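Local coordinates for protein GCN5-related N-acetyltransferase (Kribbella flavida, PDB 4MY0) that probably transfers acetyl groups from acetyl-coenzyme A to aminoglycoside amines, as a GCN5-related N-acetyltransferase, at residues 320-325 and 375-380; 285-290 and 329-334. All blocks are in the same frame, centred on the assembly; numbering follows the deposited sequence.

Contact 1. Residues 320-325 and 375-380; sequences WHLSVA and RLLDTA
Ala380, which sets its methyl group against Val324 of the strand 320-325, gives its backbone N to a carbonyl oxygen that has a second donor. Leu376 O accepts from Ala380 N at 3.0 Å, the ordinary bond of helical turns, and also from the hydroxyl Thr379 OG1 at 3.2 Å. The hydroxyl comes in at a slant, 33° off the carbonyl plane, and its bond ties the Thr379 side chain back onto its own helix.

All that passes between the two segments is apolar. Leu322 and Leu377 meet through one branch each, CD2 against CD2 at 3.7 Å, the side chains slanting past one another. Leu322 holds its CG anti to the backbone N (chi1 176°), a setting that carries its CD2 toward the helix, while Leu377, whose CB does not head directly for the strand, still brings its outer methyl in. Two residues further along the strand, and three along the helix, Val324 CG2 lies 4.3 Å from Ala380 CB, a looser touch. The backbones close in accordingly, from 9.1 Å between the CA atoms of Leu322 and Leu377 to 6.9 Å between those of Val324 and Ala380, which is consistent with the small side chain of Ala380.

Alternation in the strand puts His321 and Ser323 on its other face, where Glu303 bonds to both. On the packed face, Leu322 also touches Ile291 of helix 287-293 and Leu331 of strand 328-333, and Leu377 reaches Leu306 of strand 302-309, so helix 371-380 lies across neighbouring strands of the sheet.

Contact 2. Residues 285-290 and 329-334; sequences LDAPAA and GELTPS
This is an apolar contact with a water bridge beside it, between the first turn of helix 287-293 and strand 328-333, an outermost strand of the five-stranded sheet in the region assigned to the sterol carrier protein family. Leu331 carries the strand's share. Its CG stands anti to the backbone N (chi1 -159°), and its CD2 methyl settles at the start of the helix, 3.9 Å from Ala287 CB and as near to Pro288 N. Closer to the backbone, Leu331 CB lies 4.0 Å from Pro288 CA, so the leucine lies against the proline from its root to one of its tips. The CA atoms of these two residues are only 5.0 Å apart.

Beside this apolar patch, one water links the main chains: it donates to Pro288 O at 2.7 Å and accepts from Leu331 N at 2.8 Å. The helix start has its own cap, for Asp286 at the N-cap position takes a weak bond from Ala289 N through OD2, 3.3 Å long. Trp320 of the adjoining strand packs against both Pro288 and Leu331.

Chemically, then, the side chains of proline, alanine and leucine meet through hydrocarbon, and one carbonyl and one N-H of the two backbones are joined through a single water. That edge-strand N-H is thereby satisfied, and the helix is held close to the sheet without a direct polar bond to this strand.

In the fold
Followed from the N terminus, the chain first passes through 285-290, a loop end running into a helix, then strand segment 320-325, then 329-334, and at last helix segment 375-380. Contact 2 closes a loop over the intervening 38 residues, and contact 1 closes one over 49; because their segments alternate, the two loops cross instead of nesting. The central segments belong to successive antiparallel strands, probably bonded to each other through Ser323 O and Glu330 N at 2.8 Å. Helix 287-293 and the late helix 371-380 are thus both tied to one sheet, with the contact centres about 12 Å apart.

Contact 1. Residues 320-325 and 375-380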
ATOM      1  N   TRP C 320     -32.080 -27.433 -36.274  1.00 27.83           N
ATOM      2  CA  TRP C 320     -32.522 -28.371 -35.270  1.00 30.05           C
ATOM      3  C   TRP C 320     -33.820 -27.892 -34.636  1.00 31.42           C
ATOM      4  O   TRP C 320     -34.107 -26.695 -34.608  1.00 33.26           O
ATOM      5  CB  TRP C 320     -31.449 -28.481 -34.188  1.00 30.89           C
ATOM      6  CG  TRP C 320     -30.139 -29.011 -34.678  1.00 31.16           C
ATOM      7  CD1 TRP C 320     -29.080 -28.283 -35.147  1.00 33.18           C
ATOM      8  CD2 TRP C 320     -29.732 -30.383 -34.723  1.00 30.73           C
ATOM      9  NE1 TRP C 320     -28.049 -29.122 -35.492  1.00 32.87           N
ATOM     10  CE2 TRP C 320     -28.424 -30.418 -35.240  1.00 33.21           C
ATOM     11  CE3 TRP C 320     -30.354 -31.591 -34.383  1.00 30.94           C
ATOM     12  CZ2 TRP C 320     -27.722 -31.617 -35.422  1.00 36.03           C
ATOM     13  CZ3 TRP C 320     -29.659 -32.782 -34.571  1.00 33.53           C
ATOM     14  CH2 TRP C 320     -28.358 -32.787 -35.084  1.00 36.13           C
ATOM     15  N   HIS C 321     -34.612 -28.833 -34.143  1.00 34.67           N
ATOM     16  CA  HIS C 321     -35.786 -28.504 -33.357  1.00 34.98           C
ATOM     17  C   HIS C 321     -35.531 -28.856 -31.891  1.00 33.02           C
ATOM     18  O   HIS C 321     -35.111 -29.974 -31.565  1.00 29.33           O
ATOM     19  CB  HIS C 321     -37.015 -29.250 -33.871  1.00 43.12           C
ATOM     20  CG  HIS C 321     -38.235 -29.016 -33.040  1.00 48.19           C
ATOM     21  ND1 HIS C 321     -38.934 -27.828 -33.064  1.00 51.48           N
ATOM     22  CD2 HIS C 321     -38.857 -29.801 -32.129  1.00 51.11           C
ATOM     23  CE1 HIS C 321     -39.943 -27.895 -32.215  1.00 52.81           C
ATOM     24  NE2 HIS C 321     -39.918 -29.082 -31.635  1.00 55.23           N
ATOM     25  N   LEU C 322     -35.748 -27.887 -31.008  1.00 33.65           N
ATOM     26  CA  LEU C 322     -35.607 -28.121 -29.575  1.00 31.66           C
ATOM     27  C   LEU C 322     -36.980 -28.345 -28.933  1.00 35.53           C
ATOM     28  O   LEU C 322     -37.876 -27.498 -29.034  1.00 38.28           O
ATOM     29  CB  LEU C 322     -34.882 -26.952 -28.905  1.00 27.85           C
ATOM     30  CG  LEU C 322     -34.739 -27.019 -27.379  1.00 35.58           C
ATOM     31  CD1 LEU C 322     -33.749 -28.100 -26.959  1.00 31.93           C
ATOM     32  CD2 LEU C 322     -34.325 -25.664 -26.825  1.00 34.89           C
ATOM     33  N   SER C 323     -37.139 -29.495 -28.282  1.00 32.81           N
ATOM     34  CA  SER C 323     -38.374 -29.831 -27.578  1.00 36.15           C
ATOM     35  C   SER C 323     -38.061 -29.911 -26.089  1.00 38.11           C
ATOM     36  O   SER C 323     -37.193 -30.692 -25.672  1.00 36.85           O
ATOM     37  CB  SER C 323     -38.912 -31.178 -28.070  1.00 36.79           C
ATOM     38  OG  SER C 323     -40.218 -31.429 -27.575  1.00 41.71           O
ATOM     39  N   VAL C 324     -38.735 -29.082 -25.294  1.00 36.70           N
ATOM     40  CA  VAL C 324     -38.548 -29.094 -23.846  1.00 33.38           C
ATOM     41  C   VAL C 324     -39.879 -29.263 -23.142  1.00 37.34           C
ATOM     42  O   VAL C 324     -40.813 -28.501 -23.387  1.00 38.59           O
ATOM     43  CB  VAL C 324     -37.911 -27.810 -23.337  1.00 32.99           C
ATOM     44  CG1 VAL C 324     -37.844 -27.841 -21.817  1.00 35.78           C
ATOM     45  CG2 VAL C 324     -36.510 -27.626 -23.934  1.00 31.16           C
ATOM     46  N   ALA C 325     -39.969 -30.266 -22.272  1.00 40.87           N
ATOM     47  CA  ALA C 325     -41.181 -30.500 -21.482  1.00 40.50           C
ATOM     48  C   ALA C 325     -40.844 -31.356 -20.271  1.00 43.71           C
ATOM     49  O   ALA C 325     -40.046 -32.295 -20.378  1.00 44.34           O
ATOM     50  CB  ALA C 325     -42.248 -31.179 -22.320  1.00 40.70           C
ATOM     51  N   ARG C 375     -38.537 -15.741 -25.765  1.00 47.14           N
ATOM     52  CA  ARG C 375     -39.177 -15.957 -24.473  1.00 50.86           C
ATOM     53  C   ARG C 375     -39.199 -17.434 -24.080  1.00 50.03           C
ATOM     54  O   ARG C 375     -38.918 -17.775 -22.930  1.00 52.59           O
ATOM     55  CB  ARG C 375     -40.589 -15.367 -24.464  1.00 54.88           C
ATOM     56  CG  ARG C 375     -40.611 -13.863 -24.266  1.00 59.94           C
ATOM     57  CD  ARG C 375     -42.022 -13.337 -24.054  1.00 67.86           C
ATOM     58  NE  ARG C 375     -42.780 -13.293 -25.299  1.00 75.15           N
ATOM     59  CZ  ARG C 375     -42.738 -12.282 -26.162  1.00 80.31           C
ATOM     60  NH1 ARG C 375     -43.463 -12.323 -27.273  1.00 82.64           N
ATOM     61  NH2 ARG C 375     -41.969 -11.228 -25.916  1.00 80.59           N
ATOM     62  N   LEU C 376     -39.532 -18.303 -25.033  1.00 49.22           N
ATOM     63  CA  LEU C 376     -39.501 -19.749 -24.796  1.00 50.81           C
ATOM     64  C   LEU C 376     -38.095 -20.226 -24.399  1.00 44.45           C
ATOM     65  O   LEU C 376     -37.912 -20.884 -23.370  1.00 43.21           O
ATOM     66  CB  LEU C 376     -39.989 -20.520 -26.032  1.00 52.85           C
ATOM     67  CG  LEU C 376     -41.490 -20.722 -26.291  1.00 55.28           C
ATOM     68  CD1 LEU C 376     -42.370 -20.174 -25.166  1.00 55.95           C
ATOM     69  CD2 LEU C 376     -41.893 -20.131 -27.631  1.00 56.37           C
ATOM     70  N   LEU C 377     -37.103 -19.886 -25.212  1.00 41.86           N
ATOM     71  CA  LEU C 377     -35.726 -20.261 -24.915  1.00 38.84           C
ATOM     72  C   LEU C 377     -35.248 -19.720 -23.571  1.00 41.96           C
ATOM     73  O   LEU C 377     -34.549 -20.415 -22.826  1.00 40.07           O
ATOM     74  CB  LEU C 377     -34.797 -19.781 -26.027  1.00 39.07           C
ATOM     75  CG  LEU C 377     -34.945 -20.509 -27.357  1.00 37.77           C
ATOM     76  CD1 LEU C 377     -34.139 -19.796 -28.433  1.00 32.48           C
ATOM     77  CD2 LEU C 377     -34.489 -21.943 -27.207  1.00 35.58           C
ATOM     78  N   ASP C 378     -35.615 -18.479 -23.263  1.00 45.27           N
ATOM     79  CA  ASP C 378     -35.178 -17.851 -22.016  1.00 47.65           C
ATOM     80  C   ASP C 378     -35.615 -18.663 -20.788  1.00 47.53           C
ATOM     81  O   ASP C 378     -34.797 -18.980 -19.919  1.00 45.74           O
ATOM     82  CB  ASP C 378     -35.681 -16.401 -21.928  1.00 53.52           C
ATOM     83  CG  ASP C 378     -34.639 -15.375 -22.407  1.00 57.27           C
ATOM     84  OD1 ASP C 378     -33.556 -15.770 -22.893  1.00 55.23           O
ATOM     85  OD2 ASP C 378     -34.911 -14.159 -22.301  1.00 61.42           O
ATOM     86  N   THR C 379     -36.894 -19.022 -20.725  1.00 50.53           N
ATOM     87  CA  THR C 379     -37.398 -19.787 -19.577  1.00 53.38           C
ATOM     88  C   THR C 379     -36.919 -21.249 -19.545  1.00 47.70           C
ATOM     89  O   THR C 379     -36.591 -21.773 -18.482  1.00 49.85           O
ATOM     90  CB  THR C 379     -38.935 -19.714 -19.465  1.00 56.86           C
ATOM     91  OG1 THR C 379     -39.530 -20.153 -20.691  1.00 60.48           O
ATOM     92  CG2 THR C 379     -39.363 -18.284 -19.187  1.00 57.39           C
ATOM     93  N   ALA C 380     -36.879 -21.892 -20.710  1.00 39.87           N
ATOM     94  CA  ALA C 380     -36.322 -23.241 -20.841  1.00 40.54           C
ATOM     95  C   ALA C 380     -34.934 -23.368 -20.204  1.00 40.22           C
ATOM     96  O   ALA C 380     -34.698 -24.237 -19.360  1.00 42.51           O
ATOM     97  CB  ALA C 380     -36.252 -23.634 -22.312  1.00 38.13           C
TER

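Contact 2. Residues 285-290 and 329-334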
ATOM      1  N   LEU C 285     -19.791 -29.515 -27.716  1.00 21.38           N
ATOM      2  CA  LEU C 285     -19.124 -30.358 -28.713  1.00 26.39           C
ATOM      3  C   LEU C 285     -20.092 -31.293 -29.446  1.00 30.00           C
ATOM      4  O   LEU C 285     -19.847 -31.675 -30.597  1.00 33.55           O
ATOM      5  CB  LEU C 285     -18.035 -31.206 -28.056  1.00 28.44           C
ATOM      6  CG  LEU C 285     -17.020 -30.487 -27.177  1.00 30.95           C
ATOM      7  CD1 LEU C 285     -16.027 -31.486 -26.615  1.00 28.99           C
ATOM      8  CD2 LEU C 285     -16.321 -29.417 -27.987  1.00 31.83           C
ATOM      9  N   ASP C 286     -21.164 -31.691 -28.758  1.00 25.39           N
ATOM     10  CA  ASP C 286     -22.191 -32.565 -29.337  1.00 27.87           C
ATOM     11  C   ASP C 286     -23.536 -32.064 -28.797  1.00 27.66           C
ATOM     12  O   ASP C 286     -24.017 -32.545 -27.770  1.00 26.19           O
ATOM     13  CB  ASP C 286     -21.929 -34.030 -28.928  1.00 27.08           C
ATOM     14  CG  ASP C 286     -23.023 -35.007 -29.406  1.00 39.71           C
ATOM     15  OD1 ASP C 286     -22.790 -36.233 -29.301  1.00 41.10           O
ATOM     16  OD2 ASP C 286     -24.109 -34.578 -29.873  1.00 43.85           O
ATOM     17  N   ALA C 287     -24.139 -31.103 -29.492  1.00 25.65           N
ATOM     18  CA  ALA C 287     -25.316 -30.411 -28.967  1.00 26.58           C
ATOM     19  C   ALA C 287     -26.526 -31.301 -28.644  1.00 26.31           C
ATOM     20  O   ALA C 287     -27.149 -31.106 -27.597  1.00 28.27           O
ATOM     21  CB  ALA C 287     -25.718 -29.230 -29.872  1.00 23.20           C
ATOM     22  N   PRO C 288     -26.874 -32.267 -29.527  1.00 27.82           N
ATOM     23  CA  PRO C 288     -28.005 -33.121 -29.137  1.00 28.62           C
ATOM     24  C   PRO C 288     -27.747 -33.843 -27.824  1.00 27.95           C
ATOM     25  O   PRO C 288     -28.661 -33.949 -27.001  1.00 27.33           O
ATOM     26  CB  PRO C 288     -28.105 -34.134 -30.291  1.00 28.39           C
ATOM     27  CG  PRO C 288     -27.586 -33.384 -31.478  1.00 30.00           C
ATOM     28  CD  PRO C 288     -26.469 -32.501 -30.930  1.00 27.10           C
ATOM     29  N   ALA C 289     -26.520 -34.317 -27.622  1.00 27.18           N
ATOM     30  CA  ALA C 289     -26.210 -35.086 -26.416  1.00 29.21           C
ATOM     31  C   ALA C 289     -26.115 -34.168 -25.205  1.00 28.30           C
ATOM     32  O   ALA C 289     -26.485 -34.553 -24.102  1.00 28.39           O
ATOM     33  CB  ALA C 289     -24.918 -35.890 -26.590  1.00 29.38           C
ATOM     34  N   ALA C 290     -25.605 -32.957 -25.408  1.00 24.60           N
ATOM     35  CA  ALA C 290     -25.572 -31.957 -24.336  1.00 23.35           C
ATOM     36  C   ALA C 290     -26.997 -31.585 -23.886  1.00 23.47           C
ATOM     37  O   ALA C 290     -27.271 -31.406 -22.688  1.00 23.32           O
ATOM     38  CB  ALA C 290     -24.817 -30.698 -24.806  1.00 22.25           C
ATOM     39  N   GLY C 329     -35.108 -32.297 -22.170  1.00 37.04           N
ATOM     40  CA  GLY C 329     -35.012 -31.690 -23.488  1.00 33.68           C
ATOM     41  C   GLY C 329     -34.506 -32.635 -24.566  1.00 32.34           C
ATOM     42  O   GLY C 329     -33.745 -33.565 -24.286  1.00 32.99           O
ATOM     43  N   GLU C 330     -34.928 -32.396 -25.804  1.00 31.59           N
ATOM     44  CA  GLU C 330     -34.416 -33.144 -26.945  1.00 31.86           C
ATOM     45  C   GLU C 330     -34.175 -32.234 -28.145  1.00 35.16           C
ATOM     46  O   GLU C 330     -34.983 -31.351 -28.439  1.00 38.18           O
ATOM     47  CB  GLU C 330     -35.391 -34.251 -27.353  1.00 34.15           C
ATOM     48  CG  GLU C 330     -34.742 -35.325 -28.215  1.00 41.64           C
ATOM     49  CD  GLU C 330     -35.728 -36.387 -28.692  1.00 50.11           C
ATOM     50  OE1 GLU C 330     -35.269 -37.413 -29.242  1.00 54.92           O
ATOM     51  OE2 GLU C 330     -36.954 -36.192 -28.526  1.00 50.81           O
ATOM     52  N   LEU C 331     -33.074 -32.473 -28.852  1.00 35.86           N
ATOM     53  CA  LEU C 331     -32.737 -31.711 -30.051  1.00 34.02           C
ATOM     54  C   LEU C 331     -32.726 -32.639 -31.269  1.00 36.55           C
ATOM     55  O   LEU C 331     -31.932 -33.576 -31.323  1.00 35.16           O
ATOM     56  CB  LEU C 331     -31.361 -31.078 -29.878  1.00 28.99           C
ATOM     57  CG  LEU C 331     -30.998 -29.885 -30.751  1.00 30.69           C
ATOM     58  CD1 LEU C 331     -31.848 -28.684 -30.353  1.00 26.28           C
ATOM     59  CD2 LEU C 331     -29.509 -29.576 -30.622  1.00 30.01           C
ATOM     60  N   THR C 332     -33.607 -32.383 -32.238  1.00 38.05           N
ATOM     61  CA  THR C 332     -33.722 -33.234 -33.426  1.00 39.52           C
ATOM     62  C   THR C 332     -33.627 -32.405 -34.713  1.00 39.31           C
ATOM     63  O   THR C 332     -33.958 -31.218 -34.707  1.00 36.54           O
ATOM     64  CB  THR C 332     -35.062 -34.004 -33.440  1.00 38.85           C
ATOM     65  OG1 THR C 332     -36.145 -33.077 -33.303  1.00 39.08           O
ATOM     66  CG2 THR C 332     -35.122 -35.025 -32.304  1.00 41.33           C
ATOM     67  N   PRO C 333     -33.191 -33.032 -35.825  1.00 38.35           N
ATOM     68  CA  PRO C 333     -33.089 -32.317 -37.105  1.00 36.33           C
ATOM     69  C   PRO C 333     -34.423 -31.753 -37.578  1.00 34.48           C
ATOM     70  O   PRO C 333     -35.455 -32.402 -37.384  1.00 32.85           O
ATOM     71  CB  PRO C 333     -32.637 -33.415 -38.074  1.00 34.57           C
ATOM     72  CG  PRO C 333     -31.904 -34.393 -37.214  1.00 34.97           C
ATOM     73  CD  PRO C 333     -32.690 -34.415 -35.934  1.00 37.91           C
ATOM     74  N   SER C 334     -34.399 -30.576 -38.201  1.00 34.85           N
ATOM     75  CA  SER C 334     -35.619 -29.953 -38.729  1.00 35.58           C
ATOM     76  C   SER C 334     -35.512 -29.728 -40.235  1.00 35.42           C
ATOM     77  O   SER C 334     -34.461 -29.316 -40.721  1.00 31.56           O
ATOM     78  CB  SER C 334     -35.883 -28.609 -38.033  1.00 37.29           C
ATOM     79  OG  SER C 334     -37.028 -27.957 -38.575  1.00 41.09           O
TER
HETATM   80  O   HOH W   1     -31.206 -34.238 -27.767  1.00 30.95           O